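Local coordinates for protein adenylation domain (Streptomyces sp., PDB 5N9X) that is an adenylation domain of the AMP-binding (ANL) family, seen here with adenosine-5'-triphosphate and threonine bound, at residues A[193-198]-A[320-325]; A[214-219]-A[253-258]; A[373-378]-A[384-389]. One frame throughout, in Å; residues are numbered along the deposited sequence.

Contact 1. Residues A[193-198]-A[320-325]; sequences RLFSFS and ATFHRL
L194 and F195 close on F322 in the AMP-binding fold of the ANL family. The two come from the loop after helix 181-191. F322 sits on strand 321-324 of the large mixed sheet, and its side chain leaves the strand toward the loop. No hydrogen bond joins the segments, and the side chains meet through carbon alone.

The aromatic part is a T-shaped pair. The edge of F322 meets the face of F195, with ring planes 85° apart and centroids 5.1 Å apart. CE2 of F322 comes nearest, over the rim of the F195 ring, with CD2 beside it. With CG anti to the backbone N (chi1 177°), the F322 ring extends from the strand to reach F195.

The aliphatic part comes from L194, which lies over one face of the F322 ring. Its CB makes a CH-pi contact, 3.8 Å from the ring centroid and 17° off the normal. CD1 and CD2 extend the cover over CG and CD1 of F322.

I308 of strand 306-310 touches both phenylalanines, and L341 touches both L194 and F322. The backbone also takes part: L194 O lies 3.5 Å from F322 CZ.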
ATOM      1  N   ARG A 193      10.807  -7.780  16.217  1.00 25.46           N
ATOM      2  CA  ARG A 193      12.085  -7.322  16.754  1.00 26.57           C
ATOM      3  C   ARG A 193      12.671  -6.070  16.092  1.00 30.56           C
ATOM      4  O   ARG A 193      13.516  -5.397  16.683  1.00 36.74           O
ATOM      5  CB  ARG A 193      13.111  -8.459  16.694  1.00 32.94           C
ATOM      6  CG  ARG A 193      13.012  -9.411  17.874  1.00 37.73           C
ATOM      7  CD  ARG A 193      13.912 -10.624  17.720  1.00 40.06           C
ATOM      8  NE  ARG A 193      13.925 -11.460  18.922  1.00 53.34           N
ATOM      9  CZ  ARG A 193      14.111 -12.782  18.917  1.00 59.92           C
ATOM     10  NH1 ARG A 193      14.290 -13.427  17.770  1.00 65.14           N
ATOM     11  NH2 ARG A 193      14.114 -13.466  20.055  1.00 58.56           N
ATOM     12  N   LEU A 194      12.244  -5.744  14.879  1.00 22.34           N
ATOM     13  CA  LEU A 194      12.764  -4.542  14.231  1.00 23.67           C
ATOM     14  C   LEU A 194      12.043  -3.263  14.672  1.00 16.84           C
ATOM     15  O   LEU A 194      12.599  -2.168  14.625  1.00 15.24           O
ATOM     16  CB  LEU A 194      12.692  -4.679  12.710  1.00 19.43           C
ATOM     17  CG  LEU A 194      13.633  -5.722  12.095  1.00 28.13           C
ATOM     18  CD1 LEU A 194      13.120  -6.182  10.725  1.00 17.38           C
ATOM     19  CD2 LEU A 194      15.049  -5.182  11.983  1.00 17.09           C
ATOM     20  N   PHE A 195      10.791  -3.409  15.071  1.00 21.65           N
ATOM     21  CA  PHE A 195      10.008  -2.284  15.547  1.00 16.47           C
ATOM     22  C   PHE A 195       9.862  -2.493  17.049  1.00 21.58           C
ATOM     23  O   PHE A 195       9.917  -3.636  17.515  1.00 21.73           O
ATOM     24  CB  PHE A 195       8.619  -2.241  14.885  1.00 12.15           C
ATOM     25  CG  PHE A 195       8.589  -1.715  13.456  1.00 16.02           C
ATOM     26  CD1 PHE A 195       8.570  -0.353  13.192  1.00 13.52           C
ATOM     27  CD2 PHE A 195       8.502  -2.593  12.377  1.00 17.23           C
ATOM     28  CE1 PHE A 195       8.501   0.124  11.880  1.00 12.49           C
ATOM     29  CE2 PHE A 195       8.428  -2.116  11.056  1.00 12.49           C
ATOM     30  CZ  PHE A 195       8.434  -0.761  10.815  1.00 11.16           C
ATOM     31  N   SER A 196       9.628  -1.421  17.797  1.00 17.39           N
ATOM     32  CA  SER A 196       9.230  -1.548  19.204  1.00 19.99           C
ATOM     33  C   SER A 196       7.805  -1.026  19.448  1.00 19.40           C
ATOM     34  O   SER A 196       7.613   0.146  19.791  1.00 22.32           O
ATOM     35  CB  SER A 196      10.234  -0.805  20.087  1.00 22.64           C
ATOM     36  OG  SER A 196       9.867  -0.863  21.450  1.00 26.77           O
ATOM     37  N   PHE A 197       6.815  -1.892  19.251  1.00 16.42           N
ATOM     38  CA  PHE A 197       5.405  -1.533  19.442  1.00 15.50           C
ATOM     39  C   PHE A 197       4.852  -1.886  20.822  1.00 15.54           C
ATOM     40  O   PHE A 197       5.197  -2.912  21.397  1.00 20.06           O
ATOM     41  CB  PHE A 197       4.535  -2.215  18.371  1.00 10.19           C
ATOM     42  CG  PHE A 197       4.893  -1.824  16.969  1.00 14.68           C
ATOM     43  CD1 PHE A 197       5.067  -0.480  16.640  1.00 12.29           C
ATOM     44  CD2 PHE A 197       5.020  -2.778  15.970  1.00 11.04           C
ATOM     45  CE1 PHE A 197       5.396  -0.098  15.349  1.00 13.59           C
ATOM     46  CE2 PHE A 197       5.335  -2.402  14.670  1.00 13.45           C
ATOM     47  CZ  PHE A 197       5.529  -1.065  14.358  1.00 10.26           C
ATOM     48  N   SER A 198       3.946  -1.058  21.335  1.00 21.32           N
ATOM     49  CA  SER A 198       3.272  -1.388  22.586  1.00 15.06           C
ATOM     50  C   SER A 198       1.811  -0.956  22.568  1.00 19.46           C
ATOM     51  O   SER A 198       1.385  -0.191  21.691  1.00 13.80           O
ATOM     52  CB  SER A 198       3.985  -0.741  23.778  1.00 15.18           C
ATOM     53  OG  SER A 198       3.445   0.523  24.057  1.00 15.48           O
ATOM     54  N   ALA A 320       8.136  -6.211   2.686  1.00 13.20           N
ATOM     55  CA  ALA A 320       9.097  -7.271   2.415  1.00 11.19           C
ATOM     56  C   ALA A 320      10.510  -6.920   2.904  1.00 18.57           C
ATOM     57  O   ALA A 320      11.394  -7.799   2.949  1.00 19.39           O
ATOM     58  CB  ALA A 320       9.126  -7.577   0.936  1.00 12.41           C
ATOM     59  N   THR A 321      10.744  -5.648   3.225  1.00 11.48           N
ATOM     60  CA  THR A 321      12.053  -5.213   3.731  1.00 13.49           C
ATOM     61  C   THR A 321      11.907  -4.156   4.816  1.00 17.11           C
ATOM     62  O   THR A 321      10.803  -3.687   5.089  1.00 16.27           O
ATOM     63  CB  THR A 321      12.979  -4.635   2.617  1.00 15.94           C
ATOM     64  OG1 THR A 321      12.586  -3.301   2.287  1.00 14.93           O
ATOM     65  CG2 THR A 321      12.952  -5.489   1.365  1.00 16.86           C
ATOM     66  N   PHE A 322      13.044  -3.773   5.397  1.00 19.12           N
ATOM     67  CA  PHE A 322      13.130  -2.810   6.493  1.00 15.24           C
ATOM     68  C   PHE A 322      14.470  -2.089   6.402  1.00 21.58           C
ATOM     69  O   PHE A 322      15.540  -2.707   6.278  1.00 22.40           O
ATOM     70  CB  PHE A 322      12.975  -3.521   7.853  1.00 12.42           C
ATOM     71  CG  PHE A 322      13.119  -2.619   9.078  1.00 13.09           C
ATOM     72  CD1 PHE A 322      14.376  -2.174   9.514  1.00 12.39           C
ATOM     73  CD2 PHE A 322      11.992  -2.288   9.842  1.00 13.09           C
ATOM     74  CE1 PHE A 322      14.507  -1.364  10.672  1.00 17.49           C
ATOM     75  CE2 PHE A 322      12.104  -1.498  11.000  1.00 17.87           C
ATOM     76  CZ  PHE A 322      13.371  -1.029  11.418  1.00 14.10           C
ATOM     77  N   HIS A 323      14.414  -0.774   6.473  1.00 17.32           N
ATOM     78  CA  HIS A 323      15.624   0.003   6.543  1.00 14.97           C
ATOM     79  C   HIS A 323      15.374   1.266   7.338  1.00 23.61           C
ATOM     80  O   HIS A 323      14.590   2.128   6.915  1.00 17.98           O
ATOM     81  CB  HIS A 323      16.144   0.365   5.157  1.00 14.54           C
ATOM     82  CG  HIS A 323      17.368   1.222   5.195  1.00 22.30           C
ATOM     83  ND1 HIS A 323      18.587   0.761   5.651  1.00 22.46           N
ATOM     84  CD2 HIS A 323      17.556   2.519   4.860  1.00 19.04           C
ATOM     85  CE1 HIS A 323      19.478   1.733   5.564  1.00 14.59           C
ATOM     86  NE2 HIS A 323      18.878   2.810   5.094  1.00 15.94           N
ATOM     87  N   ARG A 324      16.055   1.380   8.480  1.00 18.23           N
ATOM     88  CA  ARG A 324      16.027   2.613   9.243  1.00 17.46           C
ATOM     89  C   ARG A 324      16.928   3.672   8.570  1.00 21.81           C
ATOM     90  O   ARG A 324      18.119   3.436   8.318  1.00 16.41           O
ATOM     91  CB  ARG A 324      16.451   2.365  10.697  1.00 16.47           C
ATOM     92  CG  ARG A 324      16.591   3.655  11.476  1.00 24.48           C
ATOM     93  CD  ARG A 324      16.696   3.491  12.981  1.00 24.27           C
ATOM     94  NE  ARG A 324      17.858   4.242  13.453  1.00 40.96           N
ATOM     95  CZ  ARG A 324      17.838   5.538  13.747  1.00 38.72           C
ATOM     96  NH1 ARG A 324      16.721   6.237  13.606  1.00 34.50           N
ATOM     97  NH2 ARG A 324      18.941   6.146  14.154  1.00 40.30           N
ATOM     98  N   LEU A 325      16.352   4.833   8.274  1.00 15.62           N
ATOM     99  CA  LEU A 325      17.113   5.897   7.648  1.00 20.85           C
ATOM    100  C   LEU A 325      18.220   6.473   8.568  1.00 27.75           C
ATOM    101  O   LEU A 325      18.029   6.632   9.778  1.00 25.24           O
ATOM    102  CB  LEU A 325      16.162   6.998   7.181  1.00 22.99           C
ATOM    103  CG  LEU A 325      15.584   6.719   5.791  1.00 22.66           C
ATOM    104  CD1 LEU A 325      14.486   5.665   5.860  1.00 18.99           C
ATOM    105  CD2 LEU A 325      15.043   7.988   5.168  1.00 28.03           C
TER

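Contact 2. Residues A[214-219]-A[253-258]; sequences SVWEIW and VLNQTP
Helix 213-222 and strand 253-256 face each other in the AMP-binding fold, and their backbones come closest at E217 and N255, whose CA atoms are 7.4 Å apart. Residues 214-219 are helical throughout, with I218 N bonded to S214 O and W219 N to V215 O. Strand 253-256 pairs in parallel with strand 280-284 of the large mixed sheet, and V253 also bonds to R202 through the backbone.

N255 points from the strand toward the helix and meets two side chains there. W216 presents its indole edge. NE1 donates to N255 OD1 at 2.7 Å, but the N-H...O angle is only 121°, so the bond is weak. OD1 also lies 3.0 Å from W216 CD1. The amide stands almost upright to the indole, with planes 85° apart. W216 CG is anti to the backbone N (chi1 167°), which carries the ring out toward the strand.

E217 runs past N255 in the opposite direction. Its CG lies 3.6 Å from N255 ND2. The carboxylate is held from outside the two segments: OE2 bonds to H207 ND1, and more weakly to F206 N.

All three residues are buried. W216 also meets the rings of H319, W203, F188 and F195, and its side chain is about 7 Å from the bound threonine. H319 and V318, both touched by W216, line the threonine pocket. Beside N255 CB, at 3.4 Å, lies E217 OE2.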
ATOM      1  N   SER A 214      -3.362  -0.462   4.756  1.00  9.12           N
ATOM      2  CA  SER A 214      -4.358  -0.358   5.837  1.00 13.91           C
ATOM      3  C   SER A 214      -4.395  -1.576   6.751  1.00 11.05           C
ATOM      4  O   SER A 214      -4.747  -1.473   7.908  1.00 12.43           O
ATOM      5  CB  SER A 214      -5.759  -0.133   5.253  1.00 20.33           C
ATOM      6  OG  SER A 214      -6.264  -1.308   4.624  1.00 15.77           O
ATOM      7  N   VAL A 215      -4.049  -2.736   6.204  1.00 19.89           N
ATOM      8  CA  VAL A 215      -3.852  -3.970   6.985  1.00 13.64           C
ATOM      9  C   VAL A 215      -2.766  -3.830   8.039  1.00 11.00           C
ATOM     10  O   VAL A 215      -2.920  -4.227   9.181  1.00 11.38           O
ATOM     11  CB  VAL A 215      -3.487  -5.133   6.073  1.00 11.67           C
ATOM     12  CG1 VAL A 215      -3.346  -6.440   6.857  1.00  7.26           C
ATOM     13  CG2 VAL A 215      -4.540  -5.269   4.985  1.00 11.95           C
ATOM     14  N   TRP A 216      -1.658  -3.252   7.625  1.00 10.41           N
ATOM     15  CA  TRP A 216      -0.583  -2.954   8.534  1.00  9.84           C
ATOM     16  C   TRP A 216      -1.057  -1.969   9.588  1.00 11.78           C
ATOM     17  O   TRP A 216      -0.782  -2.123  10.773  1.00  7.64           O
ATOM     18  CB  TRP A 216       0.590  -2.422   7.734  1.00  7.54           C
ATOM     19  CG  TRP A 216       1.690  -1.791   8.464  1.00  8.05           C
ATOM     20  CD1 TRP A 216       1.994  -0.476   8.465  1.00  7.57           C
ATOM     21  CD2 TRP A 216       2.696  -2.442   9.256  1.00 10.74           C
ATOM     22  NE1 TRP A 216       3.117  -0.246   9.216  1.00 11.02           N
ATOM     23  CE2 TRP A 216       3.576  -1.440   9.711  1.00 11.94           C
ATOM     24  CE3 TRP A 216       2.937  -3.775   9.628  1.00  7.31           C
ATOM     25  CZ2 TRP A 216       4.692  -1.726  10.537  1.00 10.42           C
ATOM     26  CZ3 TRP A 216       4.035  -4.055  10.446  1.00  5.76           C
ATOM     27  CH2 TRP A 216       4.897  -3.034  10.892  1.00  7.13           C
ATOM     28  N   GLU A 217      -1.787  -0.962   9.133  1.00 13.79           N
ATOM     29  CA  GLU A 217      -2.238   0.088  10.017  1.00 13.77           C
ATOM     30  C   GLU A 217      -3.245  -0.466  11.033  1.00 13.25           C
ATOM     31  O   GLU A 217      -3.075  -0.293  12.233  1.00 13.75           O
ATOM     32  CB  GLU A 217      -2.845   1.253   9.213  1.00 13.70           C
ATOM     33  CG  GLU A 217      -1.816   2.100   8.463  1.00 17.63           C
ATOM     34  CD  GLU A 217      -2.449   3.187   7.567  1.00 20.77           C
ATOM     35  OE1 GLU A 217      -3.600   3.018   7.105  1.00 18.16           O
ATOM     36  OE2 GLU A 217      -1.782   4.214   7.317  1.00 23.32           O
ATOM     37  N   ILE A 218      -4.283  -1.128  10.548  1.00 10.32           N
ATOM     38  CA  ILE A 218      -5.322  -1.678  11.423  1.00 11.94           C
ATOM     39  C   ILE A 218      -4.772  -2.692  12.436  1.00 15.96           C
ATOM     40  O   ILE A 218      -5.016  -2.587  13.655  1.00 11.71           O
ATOM     41  CB  ILE A 218      -6.444  -2.377  10.595  1.00 11.46           C
ATOM     42  CG1 ILE A 218      -7.280  -1.354   9.818  1.00 13.42           C
ATOM     43  CG2 ILE A 218      -7.305  -3.264  11.478  1.00  9.86           C
ATOM     44  CD1 ILE A 218      -7.888  -1.912   8.476  1.00 18.66           C
ATOM     45  N   TRP A 219      -4.016  -3.670  11.921  1.00 11.75           N
ATOM     46  CA  TRP A 219      -3.553  -4.765  12.750  1.00  9.49           C
ATOM     47  C   TRP A 219      -2.321  -4.391  13.564  1.00  9.87           C
ATOM     48  O   TRP A 219      -2.080  -4.976  14.620  1.00 15.42           O
ATOM     49  CB  TRP A 219      -3.324  -5.994  11.877  1.00  7.92           C
ATOM     50  CG  TRP A 219      -4.653  -6.533  11.532  1.00 12.72           C
ATOM     51  CD1 TRP A 219      -5.288  -6.467  10.316  1.00 11.08           C
ATOM     52  CD2 TRP A 219      -5.578  -7.144  12.432  1.00 13.91           C
ATOM     53  NE1 TRP A 219      -6.527  -7.027  10.405  1.00  8.75           N
ATOM     54  CE2 TRP A 219      -6.736  -7.458  11.687  1.00 12.51           C
ATOM     55  CE3 TRP A 219      -5.538  -7.467  13.794  1.00 11.91           C
ATOM     56  CZ2 TRP A 219      -7.856  -8.080  12.266  1.00 11.47           C
ATOM     57  CZ3 TRP A 219      -6.636  -8.091  14.364  1.00 10.36           C
ATOM     58  CH2 TRP A 219      -7.779  -8.391  13.606  1.00 12.99           C
ATOM     59  N   VAL A 253       2.658   6.205  15.536  1.00 13.89           N
ATOM     60  CA  VAL A 253       3.069   5.401  14.387  1.00 15.57           C
ATOM     61  C   VAL A 253       2.369   5.885  13.123  1.00 14.42           C
ATOM     62  O   VAL A 253       1.192   5.596  12.899  1.00 15.40           O
ATOM     63  CB  VAL A 253       2.776   3.892  14.592  1.00 13.90           C
ATOM     64  CG1 VAL A 253       3.221   3.095  13.364  1.00 10.37           C
ATOM     65  CG2 VAL A 253       3.480   3.373  15.858  1.00 13.22           C
ATOM     66  N   LEU A 254       3.088   6.641  12.304  1.00 14.18           N
ATOM     67  CA  LEU A 254       2.498   7.184  11.091  1.00 11.51           C
ATOM     68  C   LEU A 254       3.028   6.432   9.855  1.00 14.15           C
ATOM     69  O   LEU A 254       4.246   6.266   9.684  1.00 13.06           O
ATOM     70  CB  LEU A 254       2.763   8.701  11.000  1.00 11.01           C
ATOM     71  CG  LEU A 254       2.399   9.357   9.657  1.00 14.60           C
ATOM     72  CD1 LEU A 254       0.919   9.316   9.418  1.00 11.89           C
ATOM     73  CD2 LEU A 254       2.852  10.791   9.642  1.00 11.11           C
ATOM     74  N   ASN A 255       2.097   5.957   9.024  1.00 13.78           N
ATOM     75  CA  ASN A 255       2.393   5.321   7.724  1.00  9.60           C
ATOM     76  C   ASN A 255       2.045   6.213   6.538  1.00  8.29           C
ATOM     77  O   ASN A 255       0.940   6.717   6.428  1.00 11.55           O
ATOM     78  CB  ASN A 255       1.639   3.992   7.587  1.00 10.79           C
ATOM     79  CG  ASN A 255       2.171   2.924   8.511  1.00 12.16           C
ATOM     80  OD1 ASN A 255       3.140   2.239   8.181  1.00 14.01           O
ATOM     81  ND2 ASN A 255       1.540   2.768   9.670  1.00 12.03           N
ATOM     82  N   GLN A 256       2.993   6.387   5.634  1.00 13.76           N
ATOM     83  CA  GLN A 256       2.842   7.327   4.526  1.00 10.49           C
ATOM     84  C   GLN A 256       3.471   6.769   3.259  1.00 11.46           C
ATOM     85  O   GLN A 256       4.484   6.092   3.305  1.00 12.52           O
ATOM     86  CB  GLN A 256       3.494   8.676   4.871  1.00 11.44           C
ATOM     87  CG  GLN A 256       2.803   9.539   5.920  1.00 13.82           C
ATOM     88  CD  GLN A 256       1.619  10.307   5.358  1.00 19.55           C
ATOM     89  OE1 GLN A 256       1.761  11.455   4.926  1.00 17.79           O
ATOM     90  NE2 GLN A 256       0.445   9.678   5.355  1.00 19.60           N
ATOM     91  N   THR A 257       2.884   7.059   2.111  1.00 15.89           N
ATOM     92  CA  THR A 257       3.661   6.925   0.896  1.00 15.00           C
ATOM     93  C   THR A 257       4.603   8.115   0.841  1.00 13.75           C
ATOM     94  O   THR A 257       4.378   9.107   1.514  1.00 14.53           O
ATOM     95  CB  THR A 257       2.796   6.869  -0.330  1.00 12.76           C
ATOM     96  OG1 THR A 257       2.074   8.091  -0.415  1.00 13.53           O
ATOM     97  CG2 THR A 257       1.842   5.685  -0.234  1.00 17.25           C
ATOM     98  N   PRO A 258       5.688   7.998   0.067  1.00 15.20           N
ATOM     99  CA  PRO A 258       6.547   9.181  -0.035  1.00 16.53           C
ATOM    100  C   PRO A 258       5.806  10.411  -0.578  1.00 13.78           C
ATOM    101  O   PRO A 258       6.019  11.491  -0.033  1.00 23.94           O
ATOM    102  CB  PRO A 258       7.671   8.710  -0.967  1.00 14.06           C
ATOM    103  CG  PRO A 258       7.781   7.216  -0.644  1.00 15.77           C
ATOM    104  CD  PRO A 258       6.334   6.787  -0.466  1.00 10.12           C
TER

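Contact 3. Residues A[373-378]-A[384-389]; sequences EGYLNR and ERFTTG
F386 lays one face of its ring over the backbone of G374. CA of G374 makes a CH-pi contact 3.7 Å from the ring centroid. The nearest ring atom to this CA is CE1. G374 has a positive phi (102°), a conformation that glycine adopts readily, and its CA meets the ring directly.

The same ring turns its edge to Y375. F386 CE1 and Y375 CE2 are 3.8 Å apart. The two rings form an edge-to-face pair, with the edge of F386 toward the face of Y375, planes at 78° and centroids 5.6 Å apart. F386 therefore serves two neighbours at once, its face on the glycine and its edge on the tyrosine.

R385 reaches the far end of Y375. Its chain is extended from CG to NE, and this carries the guanidinium out to the phenol oxygen. NH1 donates to Y375 OH at 3.0 Å, with an N-H...O angle of 149°. The oxygen lies near the guanidinium plane, at its edge. Y375 OH also hydrogen-bonds to E315 OE2 and to Y402 OH, so three groups grip this oxygen. They probably fix the position of the ring. In this AMP-binding (ANL) fold the contact lies beside the nucleotide site: the side chain of R385 is about 5 Å from the bound adenosine-5'-triphosphate and about 6 Å from the magnesium ion.

The contact joins the loop before helix 379-385 to the last turn of that helix (R385) and to the start of strand 386-388 (F386). Y375 and R385 both touch K175 of strand 175-180. Strand 386-388 pairs antiparallel with strand 400-410, whose Y402 meets the F386 ring.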
ATOM      1  N   GLU A 373      -0.552 -17.177  -2.063  1.00 18.53           N
ATOM      2  CA  GLU A 373      -0.672 -18.420  -2.808  1.00 19.80           C
ATOM      3  C   GLU A 373      -0.985 -18.205  -4.283  1.00 18.68           C
ATOM      4  O   GLU A 373      -1.482 -19.113  -4.936  1.00 26.65           O
ATOM      5  CB  GLU A 373      -1.755 -19.312  -2.190  1.00 24.89           C
ATOM      6  CG  GLU A 373      -1.486 -19.756  -0.762  1.00 36.42           C
ATOM      7  CD  GLU A 373      -0.279 -20.677  -0.602  1.00 42.39           C
ATOM      8  OE1 GLU A 373       0.502 -20.858  -1.570  1.00 39.76           O
ATOM      9  OE2 GLU A 373      -0.097 -21.205   0.523  1.00 45.64           O
ATOM     10  N   GLY A 374      -0.710 -17.014  -4.801  1.00 19.52           N
ATOM     11  CA  GLY A 374      -0.950 -16.722  -6.200  1.00 24.25           C
ATOM     12  C   GLY A 374      -2.207 -15.902  -6.431  1.00 27.25           C
ATOM     13  O   GLY A 374      -3.002 -15.708  -5.515  1.00 23.55           O
ATOM     14  N   TYR A 375      -2.393 -15.428  -7.661  1.00 26.21           N
ATOM     15  CA  TYR A 375      -3.543 -14.603  -7.986  1.00 22.88           C
ATOM     16  C   TYR A 375      -4.825 -15.404  -7.975  1.00 26.45           C
ATOM     17  O   TYR A 375      -4.808 -16.635  -8.106  1.00 20.93           O
ATOM     18  CB  TYR A 375      -3.358 -13.923  -9.350  1.00 22.32           C
ATOM     19  CG  TYR A 375      -2.140 -13.040  -9.365  1.00 18.86           C
ATOM     20  CD1 TYR A 375      -2.119 -11.858  -8.653  1.00 16.54           C
ATOM     21  CD2 TYR A 375      -1.000 -13.407 -10.065  1.00 21.00           C
ATOM     22  CE1 TYR A 375      -1.008 -11.059  -8.644  1.00 19.85           C
ATOM     23  CE2 TYR A 375       0.117 -12.613 -10.065  1.00 22.77           C
ATOM     24  CZ  TYR A 375       0.104 -11.440  -9.354  1.00 15.85           C
ATOM     25  OH  TYR A 375       1.201 -10.649  -9.361  1.00 15.81           O
ATOM     26  N   LEU A 376      -5.930 -14.684  -7.793  1.00 21.34           N
ATOM     27  CA  LEU A 376      -7.261 -15.253  -7.932  1.00 28.50           C
ATOM     28  C   LEU A 376      -7.678 -15.277  -9.410  1.00 24.64           C
ATOM     29  O   LEU A 376      -7.668 -14.236 -10.085  1.00 20.21           O
ATOM     30  CB  LEU A 376      -8.265 -14.449  -7.100  1.00 24.87           C
ATOM     31  CG  LEU A 376      -9.723 -14.889  -7.169  1.00 34.60           C
ATOM     32  CD1 LEU A 376      -9.995 -15.896  -6.056  1.00 22.99           C
ATOM     33  CD2 LEU A 376     -10.649 -13.677  -7.056  1.00 30.69           C
ATOM     34  N   ASN A 377      -8.030 -16.463  -9.906  1.00 26.99           N
ATOM     35  CA  ASN A 377      -8.548 -16.608 -11.266  1.00 27.91           C
ATOM     36  C   ASN A 377      -7.646 -15.985 -12.351  1.00 29.77           C
ATOM     37  O   ASN A 377      -8.142 -15.410 -13.313  1.00 20.94           O
ATOM     38  CB  ASN A 377      -9.941 -15.987 -11.342  1.00 27.79           C
ATOM     39  CG  ASN A 377     -10.931 -16.667 -10.414  1.00 28.46           C
ATOM     40  OD1 ASN A 377     -10.750 -17.826 -10.031  1.00 28.96           O
ATOM     41  ND2 ASN A 377     -11.981 -15.942 -10.039  1.00 29.38           N
ATOM     42  N   ARG A 378      -6.328 -16.052 -12.153  1.00 30.84           N
ATOM     43  CA  ARG A 378      -5.349 -15.641 -13.163  1.00 28.57           C
ATOM     44  C   ARG A 378      -4.303 -16.738 -13.211  1.00 32.08           C
ATOM     45  O   ARG A 378      -3.167 -16.551 -12.782  1.00 30.66           O
ATOM     46  CB  ARG A 378      -4.693 -14.299 -12.832  1.00 28.67           C
ATOM     47  CG  ARG A 378      -5.654 -13.141 -12.604  1.00 37.22           C
ATOM     48  CD  ARG A 378      -6.381 -12.630 -13.844  1.00 30.34           C
ATOM     49  NE  ARG A 378      -7.224 -11.481 -13.492  1.00 34.04           N
ATOM     50  CZ  ARG A 378      -8.518 -11.530 -13.167  1.00 37.00           C
ATOM     51  NH1 ARG A 378      -9.186 -12.677 -13.175  1.00 30.04           N
ATOM     52  NH2 ARG A 378      -9.158 -10.408 -12.856  1.00 38.97           N
ATOM     53  N   GLU A 384       3.591 -17.837 -13.990  1.00 22.07           N
ATOM     54  CA  GLU A 384       4.786 -17.078 -14.343  1.00 24.34           C
ATOM     55  C   GLU A 384       5.523 -16.433 -13.180  1.00 31.61           C
ATOM     56  O   GLU A 384       6.755 -16.430 -13.156  1.00 37.31           O
ATOM     57  CB  GLU A 384       4.444 -15.976 -15.341  1.00 24.69           C
ATOM     58  CG  GLU A 384       3.976 -16.456 -16.674  1.00 29.26           C
ATOM     59  CD  GLU A 384       3.281 -15.354 -17.444  1.00 44.34           C
ATOM     60  OE1 GLU A 384       2.505 -15.669 -18.382  1.00 40.63           O
ATOM     61  OE2 GLU A 384       3.487 -14.171 -17.072  1.00 43.44           O
ATOM     62  N   ARG A 385       4.776 -15.871 -12.234  1.00 26.42           N
ATOM     63  CA  ARG A 385       5.362 -15.022 -11.204  1.00 21.77           C
ATOM     64  C   ARG A 385       5.591 -15.717  -9.861  1.00 19.56           C
ATOM     65  O   ARG A 385       6.289 -15.191  -8.999  1.00 19.60           O
ATOM     66  CB  ARG A 385       4.483 -13.786 -11.015  1.00 22.92           C
ATOM     67  CG  ARG A 385       4.476 -12.853 -12.199  1.00 24.83           C
ATOM     68  CD  ARG A 385       3.687 -11.623 -11.853  1.00 32.59           C
ATOM     69  NE  ARG A 385       3.702 -10.625 -12.914  1.00 41.23           N
ATOM     70  CZ  ARG A 385       3.046  -9.468 -12.844  1.00 43.99           C
ATOM     71  NH1 ARG A 385       2.345  -9.166 -11.759  1.00 32.75           N
ATOM     72  NH2 ARG A 385       3.109  -8.599 -13.848  1.00 43.45           N
ATOM     73  N   PHE A 386       4.995 -16.890  -9.691  1.00 23.04           N
ATOM     74  CA  PHE A 386       5.230 -17.731  -8.515  1.00 26.73           C
ATOM     75  C   PHE A 386       5.806 -19.057  -8.992  1.00 26.19           C
ATOM     76  O   PHE A 386       5.062 -19.869  -9.558  1.00 28.79           O
ATOM     77  CB  PHE A 386       3.930 -18.002  -7.728  1.00 21.82           C
ATOM     78  CG  PHE A 386       3.243 -16.770  -7.201  1.00 21.67           C
ATOM     79  CD1 PHE A 386       2.421 -16.012  -8.023  1.00 21.91           C
ATOM     80  CD2 PHE A 386       3.380 -16.394  -5.865  1.00 18.55           C
ATOM     81  CE1 PHE A 386       1.763 -14.888  -7.527  1.00 25.25           C
ATOM     82  CE2 PHE A 386       2.728 -15.282  -5.366  1.00 17.91           C
ATOM     83  CZ  PHE A 386       1.922 -14.524  -6.200  1.00 19.06           C
ATOM     84  N   THR A 387       7.102 -19.281  -8.772  1.00 24.89           N
ATOM     85  CA  THR A 387       7.789 -20.467  -9.294  1.00 28.76           C
ATOM     86  C   THR A 387       8.467 -21.295  -8.201  1.00 32.16           C
ATOM     87  O   THR A 387       8.903 -20.754  -7.181  1.00 33.84           O
ATOM     88  CB  THR A 387       8.846 -20.073 -10.343  1.00 22.97           C
ATOM     89  OG1 THR A 387       9.718 -19.067  -9.798  1.00 32.56           O
ATOM     90  CG2 THR A 387       8.170 -19.505 -11.543  1.00 21.14           C
ATOM     91  N   THR A 388       8.533 -22.608  -8.420  1.00 35.47           N
ATOM     92  CA  THR A 388       9.288 -23.534  -7.567  1.00 33.78           C
ATOM     93  C   THR A 388      10.254 -24.315  -8.451  1.00 43.94           C
ATOM     94  O   THR A 388       9.852 -24.854  -9.491  1.00 35.46           O
ATOM     95  CB  THR A 388       8.377 -24.534  -6.819  1.00 36.11           C
ATOM     96  OG1 THR A 388       7.261 -23.848  -6.236  1.00 34.96           O
ATOM     97  CG2 THR A 388       9.151 -25.284  -5.741  1.00 30.54           C
ATOM     98  N   GLY A 389      11.520 -24.385  -8.052  1.00 40.30           N
ATOM     99  CA  GLY A 389      12.474 -25.213  -8.775  1.00 49.75           C
ATOM    100  C   GLY A 389      12.080 -26.687  -8.781  1.00 51.48           C
ATOM    101  O   GLY A 389      11.010 -27.054  -8.301  1.00 43.46           O
TER

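Overall arrangement
Contacts 1 and 2 are neighbours, with centres 13 Å apart. They touch directly: F195 and F197 pack on W216, and F197 also meets V253. Along the chain, both segments of contact 2 fall between those of contact 1. Contact 3 follows later, with its centre 28 Å from contact 1 and 26 Å from contact 2, and it touches neither. All three reach the same large mixed sheet, through strands 321-324, 253-256 and 386-388. Contacts 1 and 2 form continuous packing that reaches the threonine side through W216, while contact 3 approaches the ATP and the magnesium ion through R385.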